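Local coordinates for protein mitomycin biosynthesis 6-O-methyltransferase (Streptomyces lavendulae, PDB 3GWZ) that transfers a methyl group from S-adenosyl-L-methionine to the quinone hydroxyl of 6-demethylmitomycins A and B, forming the methoxy group of mitomycins A and B, at residues D267-L278 / A296-D307; L343-R352 / V361-A369. All coordinates share one frame; numbering follows the deposited sequence.

Contact 1: D267-L278 / A296-D307; sequences DGADVYLIKHVL and AMKPDSRLLVID. With SAH (S-adenosyl-L-homocysteine), chain G.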
loop_
_atom_site.group_PDB
_atom_site.type_symbol
_atom_site.label_atom_id
_atom_site.label_comp_id
_atom_site.label_asym_id
_atom_site.label_seq_id
_atom_site.Cartn_x
_atom_site.Cartn_y
_atom_site.Cartn_z
ATOM N N ASP A 267 14.761 -32.692 22.304
ATOM C CA ASP A 267 15.977 -33.474 22.407
ATOM C C ASP A 267 16.454 -34.048 21.065
ATOM O O ASP A 267 15.652 -34.431 20.208
ATOM C CB ASP A 267 15.771 -34.593 23.437
ATOM C CG ASP A 267 16.973 -35.496 23.563
ATOM O OD1 ASP A 267 18.016 -35.036 24.079
ATOM O OD2 ASP A 267 16.874 -36.672 23.149
ATOM N N GLY A 268 17.772 -34.087 20.890
ATOM C CA GLY A 268 18.388 -34.841 19.813
ATOM C C GLY A 268 18.336 -34.302 18.393
ATOM O O GLY A 268 18.367 -35.085 17.448
ATOM N N ALA A 269 18.272 -32.985 18.218
ATOM C CA ALA A 269 18.362 -32.421 16.869
ATOM C C ALA A 269 19.819 -32.253 16.446
ATOM O O ALA A 269 20.707 -32.183 17.289
ATOM C CB ALA A 269 17.626 -31.076 16.791
ATOM N N ASP A 270 20.056 -32.168 15.141
ATOM C CA ASP A 270 21.397 -31.940 14.608
ATOM C C ASP A 270 21.898 -30.510 14.836
ATOM O O ASP A 270 23.074 -30.285 15.135
ATOM C CB ASP A 270 21.426 -32.247 13.107
ATOM C CG ASP A 270 21.216 -33.725 12.808
ATOM O OD1 ASP A 270 21.623 -34.561 13.643
ATOM O OD2 ASP A 270 20.652 -34.044 11.739
ATOM N N VAL A 271 21.019 -29.533 14.670
ATOM C CA VAL A 271 21.444 -28.152 14.860
ATOM C C VAL A 271 20.394 -27.374 15.644
ATOM O O VAL A 271 19.189 -27.463 15.365
ATOM C CB VAL A 271 21.784 -27.463 13.511
ATOM C CG1 VAL A 271 20.573 -27.475 12.581
ATOM C CG2 VAL A 271 22.289 -26.033 13.735
ATOM N N TYR A 272 20.854 -26.644 16.656
ATOM C CA TYR A 272 19.986 -25.753 17.408
ATOM C C TYR A 272 20.342 -24.317 17.057
ATOM O O TYR A 272 21.517 -23.987 16.885
ATOM C CB TYR A 272 20.148 -25.991 18.911
ATOM C CG TYR A 272 19.620 -27.344 19.331
ATOM C CD1 TYR A 272 18.330 -27.480 19.818
ATOM C CD2 TYR A 272 20.400 -28.490 19.196
ATOM C CE1 TYR A 272 17.825 -28.715 20.174
ATOM C CE2 TYR A 272 19.909 -29.736 19.560
ATOM C CZ TYR A 272 18.625 -29.845 20.042
ATOM O OH TYR A 272 18.127 -31.081 20.406
ATOM N N LEU A 273 19.329 -23.469 16.932
ATOM C CA LEU A 273 19.566 -22.071 16.605
ATOM C C LEU A 273 18.919 -21.213 17.678
ATOM O O LEU A 273 17.836 -21.531 18.159
ATOM C CB LEU A 273 18.991 -21.722 15.233
ATOM C CG LEU A 273 19.614 -22.406 14.008
ATOM C CD1 LEU A 273 19.075 -23.810 13.867
ATOM C CD2 LEU A 273 19.314 -21.611 12.754
ATOM N N ILE A 274 19.595 -20.136 18.062
ATOM C CA ILE A 274 19.062 -19.217 19.068
ATOM C C ILE A 274 19.530 -17.799 18.718
ATOM O O ILE A 274 20.679 -17.440 18.922
ATOM C CB ILE A 274 19.445 -19.654 20.503
ATOM C CG1 ILE A 274 18.720 -18.807 21.555
ATOM C CG2 ILE A 274 20.961 -19.622 20.723
ATOM C CD1 ILE A 274 18.724 -19.452 22.952
ATOM N N LYS A 275 18.627 -17.014 18.145
ATOM C CA LYS A 275 18.989 -15.729 17.555
ATOM C C LYS A 275 18.286 -14.604 18.292
ATOM O O LYS A 275 17.061 -14.621 18.407
ATOM C CB LYS A 275 18.584 -15.704 16.070
ATOM C CG LYS A 275 18.809 -14.367 15.378
ATOM C CD LYS A 275 18.755 -14.483 13.849
ATOM C CE LYS A 275 17.323 -14.535 13.308
ATOM N NZ LYS A 275 16.600 -13.230 13.431
ATOM N N HIS A 276 19.070 -13.644 18.789
ATOM C CA HIS A 276 18.562 -12.478 19.500
ATOM C C HIS A 276 17.674 -12.881 20.672
ATOM O O HIS A 276 16.656 -12.239 20.960
ATOM C CB HIS A 276 17.819 -11.533 18.545
ATOM C CG HIS A 276 18.703 -10.918 17.506
ATOM N ND1 HIS A 276 19.969 -10.448 17.792
ATOM C CD2 HIS A 276 18.506 -10.692 16.185
ATOM C CE1 HIS A 276 20.514 -9.962 16.691
ATOM N NE2 HIS A 276 19.645 -10.096 15.702
ATOM N N VAL A 277 18.065 -13.956 21.342
ATOM C CA VAL A 277 17.352 -14.390 22.531
ATOM C C VAL A 277 18.227 -14.178 23.755
ATOM O O VAL A 277 17.812 -13.532 24.717
ATOM C CB VAL A 277 16.883 -15.866 22.425
ATOM C CG1 VAL A 277 16.503 -16.423 23.813
ATOM C CG2 VAL A 277 15.708 -15.974 21.466
ATOM N N LEU A 278 19.454 -14.694 23.715
ATOM C CA LEU A 278 20.291 -14.669 24.909
ATOM C C LEU A 278 20.572 -13.247 25.377
ATOM O O LEU A 278 20.744 -13.013 26.565
ATOM C CB LEU A 278 21.595 -15.436 24.695
ATOM C CG LEU A 278 21.377 -16.921 24.413
ATOM C CD1 LEU A 278 22.712 -17.627 24.236
ATOM C CD2 LEU A 278 20.556 -17.565 25.540
ATOM N N ALA A 296 20.120 -31.426 25.680
ATOM C CA ALA A 296 19.350 -31.917 24.543
ATOM C C ALA A 296 20.247 -32.282 23.364
ATOM O O ALA A 296 19.808 -32.936 22.418
ATOM C CB ALA A 296 18.320 -30.872 24.107
HETATM N N MSE A 297 21.498 -31.844 23.411
HETATM C CA MSE A 297 22.387 -32.005 22.269
HETATM C C MSE A 297 23.020 -33.394 22.192
HETATM O O MSE A 297 23.372 -33.990 23.211
HETATM C CB MSE A 297 23.478 -30.933 22.280
HETATM C CG MSE A 297 22.946 -29.535 21.965
HETATM SE SE MSE A 297 24.267 -28.138 22.219
HETATM C CE MSE A 297 25.453 -28.609 20.754
ATOM N N LYS A 298 23.153 -33.901 20.970
ATOM C CA LYS A 298 23.941 -35.101 20.727
ATOM C C LYS A 298 25.403 -34.698 20.612
ATOM O O LYS A 298 25.711 -33.546 20.303
ATOM C CB LYS A 298 23.492 -35.787 19.434
ATOM C CG LYS A 298 22.041 -36.218 19.437
ATOM C CD LYS A 298 21.658 -36.877 18.122
ATOM C CE LYS A 298 21.937 -35.967 16.941
ATOM N NZ LYS A 298 21.282 -36.462 15.698
ATOM N N PRO A 299 26.315 -35.645 20.854
ATOM C CA PRO A 299 27.742 -35.327 20.763
ATOM C C PRO A 299 28.091 -34.617 19.455
ATOM O O PRO A 299 28.985 -33.773 19.429
ATOM C CB PRO A 299 28.406 -36.705 20.815
ATOM C CG PRO A 299 27.459 -37.527 21.632
ATOM C CD PRO A 299 26.077 -37.035 21.286
ATOM N N ASP A 300 27.384 -34.960 18.386
ATOM C CA ASP A 300 27.659 -34.403 17.066
ATOM C C ASP A 300 26.811 -33.155 16.769
ATOM O O ASP A 300 26.976 -32.514 15.735
ATOM C CB ASP A 300 27.442 -35.467 15.981
ATOM C CG ASP A 300 26.202 -36.331 16.235
ATOM O OD1 ASP A 300 26.076 -36.907 17.342
ATOM O OD2 ASP A 300 25.359 -36.456 15.316
ATOM N N SER A 301 25.908 -32.816 17.680
ATOM C CA SER A 301 25.038 -31.660 17.484
ATOM C C SER A 301 25.823 -30.357 17.482
ATOM O O SER A 301 26.915 -30.275 18.046
ATOM C CB SER A 301 23.961 -31.602 18.569
ATOM O OG SER A 301 23.004 -32.623 18.379
ATOM N N ARG A 302 25.261 -29.336 16.841
ATOM C CA ARG A 302 25.845 -28.007 16.889
ATOM C C ARG A 302 24.809 -26.987 17.360
ATOM O O ARG A 302 23.619 -27.118 17.069
ATOM C CB ARG A 302 26.416 -27.612 15.522
ATOM C CG ARG A 302 27.667 -28.394 15.109
ATOM C CD ARG A 302 28.784 -28.204 16.125
ATOM N NE ARG A 302 30.038 -28.835 15.716
ATOM C CZ ARG A 302 30.461 -30.020 16.146
ATOM N NH1 ARG A 302 29.728 -30.727 16.999
ATOM N NH2 ARG A 302 31.622 -30.502 15.716
ATOM N N LEU A 303 25.266 -25.989 18.111
ATOM C CA LEU A 303 24.413 -24.880 18.520
ATOM C C LEU A 303 24.940 -23.612 17.873
ATOM O O LEU A 303 26.147 -23.345 17.924
ATOM C CB LEU A 303 24.424 -24.718 20.041
ATOM C CG LEU A 303 23.848 -23.410 20.600
ATOM C CD1 LEU A 303 22.378 -23.271 20.239
ATOM C CD2 LEU A 303 24.024 -23.358 22.115
ATOM N N LEU A 304 24.046 -22.855 17.239
ATOM C CA LEU A 304 24.405 -21.557 16.685
ATOM C C LEU A 304 23.786 -20.444 17.519
ATOM O O LEU A 304 22.587 -20.192 17.442
ATOM C CB LEU A 304 23.926 -21.413 15.238
ATOM C CG LEU A 304 24.310 -22.527 14.261
ATOM C CD1 LEU A 304 23.848 -22.161 12.851
ATOM C CD2 LEU A 304 25.813 -22.786 14.295
ATOM N N VAL A 305 24.608 -19.780 18.320
ATOM C CA VAL A 305 24.161 -18.584 18.990
ATOM C C VAL A 305 24.331 -17.435 17.998
ATOM O O VAL A 305 25.435 -17.132 17.568
ATOM C CB VAL A 305 24.952 -18.320 20.285
ATOM C CG1 VAL A 305 24.629 -16.922 20.810
ATOM C CG2 VAL A 305 24.599 -19.366 21.329
ATOM N N ILE A 306 23.221 -16.824 17.605
ATOM C CA ILE A 306 23.257 -15.770 16.603
ATOM C C ILE A 306 22.859 -14.458 17.261
ATOM O O ILE A 306 21.700 -14.256 17.615
ATOM C CB ILE A 306 22.330 -16.113 15.422
ATOM C CG1 ILE A 306 22.733 -17.478 14.846
ATOM C CG2 ILE A 306 22.386 -15.027 14.351
ATOM C CD1 ILE A 306 21.729 -18.068 13.869
ATOM N N ASP A 307 23.824 -13.577 17.470
ATOM C CA ASP A 307 23.507 -12.362 18.213
ATOM C C ASP A 307 24.465 -11.225 17.899
ATOM O O ASP A 307 25.410 -11.383 17.119
ATOM C CB ASP A 307 23.449 -12.644 19.725
ATOM C CG ASP A 307 22.168 -12.112 20.372
ATOM O OD1 ASP A 307 21.702 -11.025 19.963
ATOM O OD2 ASP A 307 21.622 -12.778 21.287
HETATM N N SAH G . 14.534 -15.390 17.336
HETATM C CA SAH G . 13.571 -14.327 16.887
HETATM C CB SAH G . 12.943 -13.524 18.043
HETATM C CG SAH G . 13.920 -12.775 18.970
HETATM S SD SAH G . 13.054 -11.785 20.181
HETATM C C SAH G . 14.272 -13.387 15.947
HETATM O O SAH G . 13.608 -12.637 15.224
HETATM O OXT SAH G . 15.508 -13.359 15.877
HETATM C "C5'" SAH G . 13.115 -12.892 21.576
HETATM C "C4'" SAH G . 12.001 -13.959 21.576
HETATM O "O4'" SAH G . 12.029 -14.800 22.753
HETATM C "C3'" SAH G . 10.561 -13.440 21.490
HETATM O "O3'" SAH G . 9.988 -13.861 20.242
HETATM C "C2'" SAH G . 9.807 -14.094 22.650
HETATM O "O2'" SAH G . 8.512 -14.592 22.293
HETATM C "C1'" SAH G . 10.686 -15.277 22.983
HETATM N N9 SAH G . 10.614 -15.732 24.389
HETATM C C8 SAH G . 10.738 -14.959 25.492
HETATM N N7 SAH G . 10.657 -15.717 26.615
HETATM C C5 SAH G . 10.492 -17.001 26.218
HETATM C C6 SAH G . 10.351 -18.309 26.887
HETATM N N6 SAH G . 10.374 -18.357 28.241
HETATM N N1 SAH G . 10.194 -19.416 26.112
HETATM C C2 SAH G . 10.174 -19.342 24.773
HETATM N N3 SAH G . 10.301 -18.182 24.094
HETATM C C4 SAH G . 10.462 -17.007 24.754
HETATM O O HOH W 1 20.706 -15.384 21.022
#

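Contact 2: L343-R352 / V361-A369; sequences LEKSGLRVER and VRIVEIRRA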
loop_
_atom_site.group_PDB
_atom_site.type_symbol
_atom_site.label_atom_id
_atom_site.label_comp_id
_atom_site.label_asym_id
_atom_site.label_seq_id
_atom_site.Cartn_x
_atom_site.Cartn_y
_atom_site.Cartn_z
ATOM N N LEU A 343 29.152 -20.163 28.280
ATOM C CA LEU A 343 29.113 -21.456 27.613
ATOM C C LEU A 343 29.890 -22.485 28.442
ATOM O O LEU A 343 29.439 -23.610 28.626
ATOM C CB LEU A 343 29.664 -21.347 26.184
ATOM C CG LEU A 343 28.732 -20.601 25.214
ATOM C CD1 LEU A 343 29.457 -20.136 23.955
ATOM C CD2 LEU A 343 27.524 -21.453 24.858
ATOM N N GLU A 344 31.039 -22.083 28.973
ATOM C CA GLU A 344 31.833 -22.995 29.794
ATOM C C GLU A 344 31.044 -23.489 30.999
ATOM O O GLU A 344 31.058 -24.681 31.307
ATOM C CB GLU A 344 33.131 -22.334 30.258
ATOM C CG GLU A 344 34.113 -23.314 30.903
ATOM C CD GLU A 344 33.760 -23.644 32.344
ATOM O OE1 GLU A 344 33.254 -22.752 33.061
ATOM O OE2 GLU A 344 33.995 -24.799 32.762
ATOM N N LYS A 345 30.361 -22.578 31.689
ATOM C CA LYS A 345 29.562 -22.960 32.850
ATOM C C LYS A 345 28.393 -23.847 32.454
ATOM O O LYS A 345 27.686 -24.370 33.318
ATOM C CB LYS A 345 29.007 -21.729 33.566
ATOM C CG LYS A 345 30.051 -20.860 34.230
ATOM C CD LYS A 345 29.388 -19.683 34.925
ATOM C CE LYS A 345 30.420 -18.662 35.367
ATOM N NZ LYS A 345 31.417 -19.285 36.271
ATOM N N SER A 346 28.178 -24.005 31.152
ATOM C CA SER A 346 27.024 -24.751 30.667
ATOM C C SER A 346 27.423 -26.053 29.981
ATOM O O SER A 346 26.573 -26.757 29.440
ATOM C CB SER A 346 26.205 -23.886 29.704
ATOM O OG SER A 346 25.775 -22.684 30.324
ATOM N N GLY A 347 28.715 -26.364 29.995
ATOM C CA GLY A 347 29.213 -27.578 29.368
ATOM C C GLY A 347 29.348 -27.486 27.857
ATOM O O GLY A 347 29.312 -28.501 27.162
ATOM N N LEU A 348 29.512 -26.265 27.350
ATOM C CA LEU A 348 29.611 -26.021 25.917
ATOM C C LEU A 348 30.892 -25.279 25.592
ATOM O O LEU A 348 31.512 -24.684 26.466
ATOM C CB LEU A 348 28.416 -25.189 25.435
ATOM C CG LEU A 348 27.034 -25.822 25.590
ATOM C CD1 LEU A 348 25.946 -24.797 25.268
ATOM C CD2 LEU A 348 26.897 -27.074 24.716
ATOM N N ARG A 349 31.289 -25.297 24.329
ATOM C CA ARG A 349 32.462 -24.539 23.936
ATOM C C ARG A 349 32.371 -24.034 22.506
ATOM O O ARG A 349 31.725 -24.648 21.651
ATOM C CB ARG A 349 33.735 -25.367 24.140
ATOM C CG ARG A 349 33.903 -26.507 23.163
ATOM C CD ARG A 349 35.182 -27.281 23.478
ATOM N NE ARG A 349 36.371 -26.442 23.345
ATOM C CZ ARG A 349 37.467 -26.572 24.088
ATOM N NH1 ARG A 349 37.527 -27.496 25.039
ATOM N NH2 ARG A 349 38.501 -25.766 23.891
ATOM N N VAL A 350 33.024 -22.906 22.252
ATOM C CA VAL A 350 32.964 -22.281 20.945
ATOM C C VAL A 350 33.859 -23.009 19.956
ATOM O O VAL A 350 35.043 -23.221 20.221
ATOM C CB VAL A 350 33.394 -20.805 21.012
ATOM C CG1 VAL A 350 33.378 -20.181 19.616
ATOM C CG2 VAL A 350 32.487 -20.036 21.963
ATOM N N GLU A 351 33.289 -23.386 18.818
ATOM C CA GLU A 351 34.055 -24.006 17.749
ATOM C C GLU A 351 34.618 -22.912 16.851
ATOM O O GLU A 351 35.807 -22.893 16.542
ATOM C CB GLU A 351 33.171 -24.951 16.939
ATOM C CG GLU A 351 33.937 -25.966 16.111
ATOM C CD GLU A 351 34.476 -27.115 16.949
ATOM O OE1 GLU A 351 34.662 -26.929 18.174
ATOM O OE2 GLU A 351 34.712 -28.204 16.379
ATOM N N ARG A 352 33.756 -21.993 16.438
ATOM C CA ARG A 352 34.192 -20.852 15.649
ATOM C C ARG A 352 33.091 -19.808 15.598
ATOM O O ARG A 352 31.952 -20.075 15.982
ATOM C CB ARG A 352 34.586 -21.284 14.234
ATOM C CG ARG A 352 33.463 -21.924 13.447
ATOM C CD ARG A 352 34.005 -22.670 12.238
ATOM N NE ARG A 352 33.004 -23.557 11.653
ATOM C CZ ARG A 352 32.487 -23.412 10.437
ATOM N NH1 ARG A 352 32.882 -22.412 9.661
ATOM N NH2 ARG A 352 31.579 -24.273 9.992
ATOM N N VAL A 361 26.129 -8.449 14.095
ATOM C CA VAL A 361 25.627 -9.814 14.212
ATOM C C VAL A 361 26.686 -10.824 13.802
ATOM O O VAL A 361 27.309 -10.686 12.754
ATOM C CB VAL A 361 24.388 -10.062 13.347
ATOM C CG1 VAL A 361 23.914 -11.506 13.540
ATOM C CG2 VAL A 361 23.283 -9.083 13.701
ATOM N N ARG A 362 26.883 -11.846 14.625
ATOM C CA ARG A 362 27.780 -12.938 14.259
ATOM C C ARG A 362 27.115 -14.270 14.549
ATOM O O ARG A 362 26.183 -14.342 15.349
ATOM C CB ARG A 362 29.119 -12.836 15.004
ATOM C CG ARG A 362 30.037 -11.739 14.467
ATOM C CD ARG A 362 31.455 -11.843 15.014
ATOM N NE ARG A 362 32.237 -12.914 14.393
ATOM C CZ ARG A 362 32.867 -12.801 13.224
ATOM N NH1 ARG A 362 32.796 -11.673 12.532
ATOM N NH2 ARG A 362 33.563 -13.819 12.740
ATOM N N ILE A 363 27.590 -15.320 13.884
ATOM C CA ILE A 363 27.126 -16.668 14.158
ATOM C C ILE A 363 28.202 -17.360 14.978
ATOM O O ILE A 363 29.317 -17.536 14.502
ATOM C CB ILE A 363 26.907 -17.472 12.854
ATOM C CG1 ILE A 363 25.808 -16.835 12.008
ATOM C CG2 ILE A 363 26.550 -18.931 13.171
ATOM C CD1 ILE A 363 25.862 -17.234 10.541
ATOM N N VAL A 364 27.886 -17.730 16.214
ATOM C CA VAL A 364 28.845 -18.451 17.028
ATOM C C VAL A 364 28.483 -19.932 17.030
ATOM O O VAL A 364 27.464 -20.328 17.590
ATOM C CB VAL A 364 28.901 -17.901 18.458
ATOM C CG1 VAL A 364 30.000 -18.599 19.254
ATOM C CG2 VAL A 364 29.152 -16.397 18.426
ATOM N N GLU A 365 29.310 -20.744 16.371
ATOM C CA GLU A 365 29.064 -22.178 16.297
ATOM C C GLU A 365 29.657 -22.876 17.513
ATOM O O GLU A 365 30.836 -22.705 17.823
ATOM C CB GLU A 365 29.657 -22.773 15.019
ATOM C CG GLU A 365 29.466 -24.291 14.931
ATOM C CD GLU A 365 30.151 -24.903 13.722
ATOM O OE1 GLU A 365 31.278 -24.477 13.400
ATOM O OE2 GLU A 365 29.564 -25.813 13.100
ATOM N N ILE A 366 28.833 -23.682 18.175
ATOM C CA ILE A 366 29.147 -24.220 19.492
ATOM C C ILE A 366 28.894 -25.732 19.553
ATOM O O ILE A 366 27.948 -26.242 18.944
ATOM C CB ILE A 366 28.303 -23.487 20.570
ATOM C CG1 ILE A 366 28.718 -22.016 20.655
ATOM C CG2 ILE A 366 28.404 -24.167 21.922
ATOM C CD1 ILE A 366 27.573 -21.079 20.997
ATOM N N ARG A 367 29.744 -26.452 20.278
ATOM C CA ARG A 367 29.553 -27.890 20.459
ATOM C C ARG A 367 29.661 -28.241 21.929
ATOM O O ARG A 367 30.081 -27.412 22.738
ATOM C CB ARG A 367 30.592 -28.682 19.661
ATOM C CG ARG A 367 32.029 -28.410 20.083
ATOM C CD ARG A 367 33.006 -29.343 19.377
ATOM N NE ARG A 367 34.384 -29.082 19.780
ATOM C CZ ARG A 367 34.990 -29.679 20.801
ATOM N NH1 ARG A 367 34.342 -30.583 21.524
ATOM N NH2 ARG A 367 36.249 -29.374 21.095
ATOM N N ARG A 368 29.284 -29.465 22.282
ATOM C CA ARG A 368 29.424 -29.910 23.661
ATOM C C ARG A 368 30.895 -30.094 24.004
ATOM O O ARG A 368 31.688 -30.522 23.169
ATOM C CB ARG A 368 28.653 -31.204 23.907
ATOM C CG ARG A 368 27.150 -31.016 24.003
ATOM C CD ARG A 368 26.449 -32.356 24.059
ATOM N NE ARG A 368 26.911 -33.143 25.195
ATOM C CZ ARG A 368 26.825 -34.467 25.269
ATOM N NH1 ARG A 368 26.298 -35.159 24.265
ATOM N NH2 ARG A 368 27.274 -35.100 26.347
ATOM N N ALA A 369 31.250 -29.754 25.240
ATOM C CA ALA A 369 32.624 -29.850 25.704
ATOM C C ALA A 369 33.018 -31.309 25.903
ATOM O O ALA A 369 32.182 -32.136 26.277
ATOM C CB ALA A 369 32.789 -29.074 27.003
#

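Contact 1: D267-L278 / A296-D307
Lys275 lies against Ile306 at the cofactor end of two neighbouring parallel strands, 271-275 and 302-307. Its CB and CG rest on Ile306 CB, and CD packs 3.7 Å from Ile306 CG2. Bends about CG-CD (chi3 80°) and CD-CE (chi4 70°) carry CE and NZ off the isoleucine to the carboxylate of S-adenosyl-L-homocysteine, whose OXT CG already approaches; CE comes close to it and NZ donates to it at 2.7 Å. Glu190 and Ser187 also hold NZ, and the ligand amine returns a bond to Lys275 O.

Next along the chain, His276 ND1 donates to Asp307 OD1 at 2.8 Å; the oxygen lies near the ring plane, while the ring reaches it from above the carboxylate plane. With NE2 bonded to Glu190, both ring nitrogens have partners, which fixes the ring's rotation. One water bridges Ile274 O, Val277 N and Asp307 OD2.

The strands follow one another through helix 283-296 in a beta-alpha-beta crossover of the class I methyltransferase fold, whose strand C-termini face the cofactor. On the helix side, Ile274 CG2 meets Val305 CG2 at 3.7 Å, and Tyr272 CE2 lies 3.9 Å from CG of Met297 (selenomethionine).

At the opposite end, Ser301 OG donates to Ala269 O at 2.6 Å, and Lys298 NZ forms a 2.8 Å salt bridge with Asp270 OD1; Asp270 OD2 accepts from Ala204 N.

Contact 2: L343-R352 / V361-A369
Two salt bridges link strands 348-352 and 361-368 on the face that carries Arg349, Arg352, Glu365 and Arg367. Arg352 NE donates to Glu365 OE1 at 2.6 Å, meeting the oxygen nearly along its C-O bond, although the oxygen is tilted from the guanidinium plane. The other carboxylate oxygen, OE2, is bonded to Tyr198, so both carboxylate oxygens of Glu365 have partners. Arg367 NE reaches Glu351 OE1 at 2.7 Å on the syn side but tilted from the carboxylate plane, with the carboxylate turned 79° from the guanidinium. Arg367 is extended from CG to NE, carrying its flat group alongside that of Arg349. The two planes are 6° apart, and Arg349 CD sits over one face of the Arg367 guanidinium, 3.3 Å from NH2. The like charges probably repel somewhat, an effect that Glu351 would temper.

Between the strands, Arg349 and Arg367 exchange a pair of backbone bonds. Glu365 O then receives Glu351 N at 2.7 Å and, weakly, Arg352 N, while Glu365 N donates to Arg352 O.

The apolar packing centres on Ile366, on the other face. Ile366 CD1 meets Leu343 CD1 tip to tip at 3.6 Å, and its CG2 lies against Leu348 CB. Further along, Val350 CG1 packs 3.7 Å from Val364 CG1. Helix 336-344 leads into the first strand through a Schellman motif at Gly347, where positive phi turns the chain. Glu351 and Arg352 both facing Glu365 make a classic beta bulge in the C-terminal antiparallel hairpin of the methyltransferase sheet.

How the contacts relate
Contacts 1 and 2 occupy successive parts of one mixed sheet, joined where strand 302-308 pairs antiparallel with strand 361-368: Leu303 O and Val305 O probably accept from Ile366 N and Val364 N. Contact 1 is largely buried and parallel, with aliphatic packing on both faces; its charged and polar side chains gather at the strand ends, where one end meets the cofactor. Contact 2 lies at the sheet's edge and is partly exposed. There salt-bridged arginines and glutamates run along one face of the hairpin, while the apolar packing lies mainly on the other. Helix 283-296 packs against both, touching Ile274 and Leu303 in contact 1 and Leu343 and Leu348 in contact 2.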